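Local structure of galactose mutarotase related enzyme (Lactobacillus acidophilus, 3DCD) at residues Y61-K66 with G266-K271; V167-I172 with Y207-N212. The protein is of uncertain function but probably binds a carbohydrate and may act as an isomerase on sugars. All coordinates share one frame; numbering follows the deposited sequence.

Contact 1 (Y61-K66 with G266-K271); sequences YTYKGK and GDLEHK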
loop_
_atom_site.group_PDB
_atom_site.type_symbol
_atom_site.label_atom_id
_atom_site.label_comp_id
_atom_site.label_asym_id
_atom_site.label_seq_id
_atom_site.Cartn_x
_atom_site.Cartn_y
_atom_site.Cartn_z
ATOM N N TYR A 61 2.000 0.626 22.059
ATOM C CA TYR A 61 3.232 1.376 22.122
ATOM C C TYR A 61 3.136 2.332 23.292
ATOM O O TYR A 61 2.049 2.550 23.843
ATOM C CB TYR A 61 3.482 2.143 20.820
ATOM C CG TYR A 61 2.480 3.253 20.517
ATOM C CD1 TYR A 61 2.710 4.565 20.954
ATOM C CD2 TYR A 61 1.329 3.001 19.759
ATOM C CE1 TYR A 61 1.812 5.582 20.680
ATOM C CE2 TYR A 61 0.428 4.025 19.464
ATOM C CZ TYR A 61 0.679 5.306 19.927
ATOM O OH TYR A 61 -0.205 6.321 19.653
ATOM N N THR A 62 4.274 2.900 23.674
ATOM C CA THR A 62 4.275 3.946 24.691
ATOM C C THR A 62 4.772 5.234 24.063
ATOM O O THR A 62 5.577 5.223 23.124
ATOM C CB THR A 62 5.117 3.593 25.952
ATOM O OG1 THR A 62 6.499 3.411 25.595
ATOM C CG2 THR A 62 4.577 2.332 26.628
ATOM N N TYR A 63 4.259 6.347 24.567
ATOM C CA TYR A 63 4.761 7.640 24.159
ATOM C C TYR A 63 4.739 8.515 25.377
ATOM O O TYR A 63 3.705 8.619 26.044
ATOM C CB TYR A 63 3.912 8.235 23.037
ATOM C CG TYR A 63 4.369 9.613 22.608
ATOM C CD1 TYR A 63 5.581 9.790 21.929
ATOM C CD2 TYR A 63 3.595 10.734 22.890
ATOM C CE1 TYR A 63 6.000 11.045 21.534
ATOM C CE2 TYR A 63 3.999 12.002 22.498
ATOM C CZ TYR A 63 5.203 12.150 21.821
ATOM O OH TYR A 63 5.599 13.407 21.437
ATOM N N LYS A 64 5.897 9.095 25.698
ATOM C CA LYS A 64 6.057 9.898 26.915
ATOM C C LYS A 64 5.613 9.146 28.164
ATOM O O LYS A 64 5.082 9.747 29.082
ATOM C CB LYS A 64 5.293 11.239 26.823
ATOM C CG LYS A 64 5.699 12.150 25.668
ATOM C CD LYS A 64 7.163 12.527 25.718
ATOM C CE LYS A 64 7.507 13.518 24.617
ATOM N NZ LYS A 64 8.972 13.534 24.364
ATOM N N GLY A 65 5.802 7.828 28.180
ATOM C CA GLY A 65 5.472 7.014 29.351
ATOM C C GLY A 65 4.040 6.531 29.416
ATOM O O GLY A 65 3.658 5.797 30.336
ATOM N N LYS A 66 3.221 6.948 28.458
ATOM C CA LYS A 66 1.808 6.567 28.466
ATOM C C LYS A 66 1.593 5.485 27.426
ATOM O O LYS A 66 2.191 5.535 26.350
ATOM C CB LYS A 66 0.916 7.787 28.191
ATOM C CG LYS A 66 -0.603 7.499 28.222
ATOM C CD LYS A 66 -1.415 8.778 28.102
ATOM C CE LYS A 66 -2.849 8.479 27.668
ATOM N NZ LYS A 66 -3.715 9.714 27.666
ATOM N N GLY A 266 9.094 -0.754 22.213
ATOM C CA GLY A 266 7.712 -0.275 22.312
ATOM C C GLY A 266 7.567 1.232 22.432
ATOM O O GLY A 266 6.460 1.751 22.340
ATOM N N ASP A 267 8.680 1.933 22.658
ATOM C CA ASP A 267 8.673 3.390 22.721
ATOM C C ASP A 267 8.555 3.979 21.311
ATOM O O ASP A 267 9.436 3.782 20.478
ATOM C CB ASP A 267 9.953 3.896 23.380
ATOM C CG ASP A 267 9.939 5.395 23.623
ATOM O OD1 ASP A 267 9.137 6.128 23.002
ATOM O OD2 ASP A 267 10.753 5.845 24.451
ATOM N N LEU A 268 7.465 4.702 21.049
ATOM C CA LEU A 268 7.262 5.297 19.716
ATOM C C LEU A 268 8.464 6.130 19.249
ATOM O O LEU A 268 8.787 6.175 18.055
ATOM C CB LEU A 268 5.995 6.159 19.713
ATOM C CG LEU A 268 5.518 6.801 18.409
ATOM C CD1 LEU A 268 5.089 5.737 17.415
ATOM C CD2 LEU A 268 4.356 7.721 18.744
ATOM N N GLU A 269 9.111 6.813 20.189
ATOM C CA GLU A 269 10.269 7.624 19.855
ATOM C C GLU A 269 11.476 6.790 19.451
ATOM O O GLU A 269 12.414 7.328 18.878
ATOM C CB GLU A 269 10.646 8.535 21.019
ATOM C CG GLU A 269 9.635 9.633 21.279
ATOM C CD GLU A 269 10.095 10.588 22.357
ATOM O OE1 GLU A 269 9.869 10.309 23.555
ATOM O OE2 GLU A 269 10.683 11.625 21.991
ATOM N N HIS A 270 11.474 5.493 19.762
ATOM C CA HIS A 270 12.581 4.609 19.344
ATOM C C HIS A 270 12.208 3.672 18.198
ATOM O O HIS A 270 13.055 2.878 17.741
ATOM C CB HIS A 270 13.069 3.747 20.504
ATOM C CG HIS A 270 13.519 4.519 21.702
ATOM N ND1 HIS A 270 13.546 3.967 22.966
ATOM C CD2 HIS A 270 13.958 5.794 21.835
ATOM C CE1 HIS A 270 13.984 4.871 23.824
ATOM N NE2 HIS A 270 14.239 5.987 23.163
ATOM N N LYS A 271 10.955 3.736 17.739
ATOM C CA LYS A 271 10.455 2.753 16.761
ATOM C C LYS A 271 11.129 2.890 15.392
ATOM O O LYS A 271 10.980 3.894 14.716
ATOM C CB LYS A 271 8.928 2.831 16.636
ATOM C CG LYS A 271 8.301 1.817 15.658
ATOM C CD LYS A 271 6.782 1.973 15.646
ATOM C CE LYS A 271 6.174 1.330 14.384
ATOM N NZ LYS A 271 6.521 -0.134 14.261
HETATM O O HOH W 1 8.220 8.389 24.401
#
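Leu268 leans on Tyr61 and Tyr63 while its backbone N donates to Thr62 O over 2.9 Å, at an N-H...O angle of 175°. In return Thr62 N gives its hydrogen to Gly266 O, 2.8 Å away, so the backbone of Thr62 is bonded on both sides of Asp267, as in a parallel bridge. The Leu268 side chain starts with CB 3.6 Å from Thr62 O and also close to Tyr61 CD1. With CG anti to the backbone N (chi1 -176°), the chain runs beside Tyr61, and CD2 reaches both tyrosines, 3.8 Å from Tyr61 CE1 and 4.0 Å from Tyr63 CD1. Ile137 and Met274 also pack against this leucine, and Tyr61 OH bonds Val104 O. The first segment forms the tip of a beta hairpin, with a type I' turn from Tyr63 to Lys66 joining strands 60-63 and 66-69; the loop 266-271 docks on that tip. An Asx turn shapes the loop, Asp267 OD1 receiving Glu269 N from above the carboxylate plane. Glu269 CG lies at the edge of the Tyr63 ring, whereas Lys64 CG sits above one face, toward the rim. Lys64 NZ and Glu269 OE1 make a long, weak salt bridge of 3.4 Å. One water accepts from Lys64 N and donates to Asp267 OD1 and to Glu269 OE1, the last over 2.7 Å.

Contact 2 (V167-I172 with Y207-N212); sequences VTRVRI and YELRGN
The backbones of Val170-Arg171 and Tyr207-Glu208 run antiparallel and meet in one beta bridge, Arg171 facing Tyr207 as a non-hydrogen-bonded pair. This bridge joins two separate sheets of the galactose mutarotase-like beta fold: strand 169-175 pairs with 185-187, and strand 205-208 with 236-240. Beside it Glu208 N donates to Val170 O over 2.9 Å at an N-H...O angle of 175°, and Tyr207 CA adds a CA-H...O contact to the same oxygen. The complementary rung is made through water, which accepts from Val170 N and donates to Glu208 O. The Glu208 side chain lies alongside Val170, pointing the same way. Its OE1 is 3.4 Å from Val170 CB, while OE2 lies 3.5 Å from Ile172 CD1, whose side chain crosses it at about a right angle. This carboxylate among aliphatic groups forms a salt bridge through OE2 with Arg184 NE. An alanine in place of Glu208 is likely to leave Arg184 without this charged mate and to open a gap beside Val170 and Ile172. Arg171 CB comes obliquely to the Tyr207 ring, 4.0 Å from CE1, the tyrosine CG being set anti to its carbonyl carbon (chi1 -57°), and Phe161 and Met163 also pack on the tyrosine. Extended from CG to NE, Arg169 passes Glu208 O and brings NE 3.7 Å from Leu209 CD2. A second water accepts from Arg169 NE and Arg210 N. Arg169 NH2 bonds Pro165 O, and Val167 CG2 rests over the centre of the guanidinium, 3.8 Å above its plane.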
loop_
_atom_site.group_PDB
_atom_site.type_symbol
_atom_site.label_atom_id
_atom_site.label_comp_id
_atom_site.label_asym_id
_atom_site.label_seq_id
_atom_site.Cartn_x
_atom_site.Cartn_y
_atom_site.Cartn_z
ATOM N N VAL A 167 18.381 -5.558 -9.351
ATOM C CA VAL A 167 19.470 -5.769 -8.412
ATOM C C VAL A 167 18.960 -6.605 -7.271
ATOM O O VAL A 167 17.765 -6.542 -6.941
ATOM C CB VAL A 167 20.058 -4.452 -7.876
ATOM C CG1 VAL A 167 20.702 -3.650 -9.030
ATOM C CG2 VAL A 167 19.006 -3.611 -7.141
ATOM N N THR A 168 19.857 -7.390 -6.675
ATOM C CA THR A 168 19.529 -8.153 -5.481
ATOM C C THR A 168 19.304 -7.178 -4.322
ATOM O O THR A 168 20.058 -6.204 -4.156
ATOM C CB THR A 168 20.648 -9.169 -5.185
ATOM O OG1 THR A 168 20.643 -10.161 -6.226
ATOM C CG2 THR A 168 20.362 -9.904 -3.911
ATOM N N ARG A 169 18.253 -7.421 -3.545
ATOM C CA ARG A 169 17.850 -6.542 -2.466
ATOM C C ARG A 169 17.678 -7.324 -1.172
ATOM O O ARG A 169 17.403 -8.530 -1.190
ATOM C CB ARG A 169 16.517 -5.847 -2.808
ATOM C CG ARG A 169 16.596 -4.763 -3.888
ATOM C CD ARG A 169 15.169 -4.395 -4.337
ATOM N NE ARG A 169 15.114 -3.332 -5.352
ATOM C CZ ARG A 169 15.166 -3.520 -6.668
ATOM N NH1 ARG A 169 15.332 -4.737 -7.187
ATOM N NH2 ARG A 169 15.063 -2.473 -7.483
ATOM N N VAL A 170 17.798 -6.633 -0.042
ATOM C CA VAL A 170 17.674 -7.299 1.254
ATOM C C VAL A 170 16.198 -7.565 1.526
ATOM O O VAL A 170 15.378 -6.646 1.423
ATOM C CB VAL A 170 18.264 -6.444 2.390
ATOM C CG1 VAL A 170 18.078 -7.133 3.741
ATOM C CG2 VAL A 170 19.755 -6.174 2.134
ATOM N N ARG A 171 15.861 -8.820 1.824
ATOM C CA ARG A 171 14.509 -9.162 2.289
ATOM C C ARG A 171 14.498 -9.174 3.807
ATOM O O ARG A 171 15.423 -9.715 4.434
ATOM C CB ARG A 171 14.093 -10.559 1.804
ATOM C CG ARG A 171 12.664 -10.956 2.227
ATOM C CD ARG A 171 12.426 -12.443 2.044
ATOM N NE ARG A 171 11.287 -12.908 2.849
ATOM C CZ ARG A 171 10.778 -14.130 2.755
ATOM N NH1 ARG A 171 11.310 -15.002 1.905
ATOM N NH2 ARG A 171 9.743 -14.478 3.497
ATOM N N ILE A 172 13.447 -8.611 4.399
ATOM C CA ILE A 172 13.247 -8.688 5.840
ATOM C C ILE A 172 12.134 -9.681 6.122
ATOM O O ILE A 172 10.964 -9.369 5.863
ATOM C CB ILE A 172 12.863 -7.327 6.456
ATOM C CG1 ILE A 172 13.815 -6.213 5.966
ATOM C CG2 ILE A 172 12.824 -7.430 8.024
ATOM C CD1 ILE A 172 13.380 -4.789 6.353
ATOM N N TYR A 207 10.940 -6.057 1.006
ATOM C CA TYR A 207 12.224 -5.702 0.399
ATOM C C TYR A 207 12.646 -4.284 0.748
ATOM O O TYR A 207 11.844 -3.352 0.707
ATOM C CB TYR A 207 12.204 -5.920 -1.124
ATOM C CG TYR A 207 11.853 -7.347 -1.508
ATOM C CD1 TYR A 207 12.775 -8.380 -1.351
ATOM C CD2 TYR A 207 10.574 -7.664 -1.991
ATOM C CE1 TYR A 207 12.442 -9.688 -1.687
ATOM C CE2 TYR A 207 10.231 -8.967 -2.323
ATOM C CZ TYR A 207 11.175 -9.966 -2.190
ATOM O OH TYR A 207 10.831 -11.254 -2.523
ATOM N N GLU A 208 13.912 -4.154 1.141
ATOM C CA GLU A 208 14.526 -2.870 1.397
ATOM C C GLU A 208 14.816 -2.234 0.048
ATOM O O GLU A 208 15.486 -2.841 -0.788
ATOM C CB GLU A 208 15.821 -3.069 2.196
ATOM C CG GLU A 208 15.554 -3.506 3.660
ATOM C CD GLU A 208 16.817 -3.626 4.500
ATOM O OE1 GLU A 208 17.941 -3.479 3.948
ATOM O OE2 GLU A 208 16.679 -3.875 5.717
ATOM N N LEU A 209 14.295 -1.022 -0.152
ATOM C CA LEU A 209 14.482 -0.273 -1.390
ATOM C C LEU A 209 15.480 0.865 -1.202
ATOM O O LEU A 209 15.640 1.381 -0.091
ATOM C CB LEU A 209 13.149 0.298 -1.870
ATOM C CG LEU A 209 12.073 -0.742 -2.200
ATOM C CD1 LEU A 209 10.788 -0.079 -2.652
ATOM C CD2 LEU A 209 12.573 -1.678 -3.289
ATOM N N ARG A 210 16.148 1.225 -2.294
ATOM C CA ARG A 210 17.124 2.295 -2.302
ATOM C C ARG A 210 16.845 3.172 -3.521
ATOM O O ARG A 210 16.424 2.653 -4.570
ATOM C CB ARG A 210 18.530 1.687 -2.394
ATOM C CG ARG A 210 18.914 0.786 -1.208
ATOM C CD ARG A 210 20.296 0.144 -1.419
ATOM N NE ARG A 210 21.327 1.169 -1.621
ATOM C CZ ARG A 210 21.865 1.906 -0.658
ATOM N NH1 ARG A 210 21.512 1.721 0.612
ATOM N NH2 ARG A 210 22.775 2.819 -0.973
ATOM N N GLY A 211 17.098 4.479 -3.395
ATOM C CA GLY A 211 16.914 5.435 -4.493
ATOM C C GLY A 211 15.445 5.694 -4.800
ATOM O O GLY A 211 14.563 5.298 -4.030
ATOM N N ASN A 212 15.164 6.329 -5.935
ATOM C CA ASN A 212 13.766 6.640 -6.280
ATOM C C ASN A 212 13.283 6.155 -7.636
ATOM O O ASN A 212 12.287 6.658 -8.184
ATOM C CB ASN A 212 13.471 8.135 -6.099
ATOM C CG ASN A 212 14.551 9.026 -6.683
ATOM O OD1 ASN A 212 14.955 10.016 -6.053
ATOM N ND2 ASN A 212 15.036 8.681 -7.881
HETATM O O HOH W 2 15.972 -0.681 -4.611
HETATM O O HOH W 3 18.182 -3.734 -0.430
#

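Both contacts are partly buried single-bridge joints, but they lie about 28 Å apart between centres and hold different elements. Contact 1 is peripheral, its centre about 25 Å from that of the chain, and fixes a small hairpin to a long loop; the parallel-type bridge there is followed by charged groups and a water at the hairpin's exposed turn. Contact 2 lies nearer the middle, about 16 Å from the chain centre, and ties strand to strand in antiparallel fashion. One of its waters completes a backbone rung, whereas that of contact 1 links the hairpin backbone to two carboxylates. A weak salt bridge crosses contact 1, while in contact 2 the acidic group finds its arginine outside both segments.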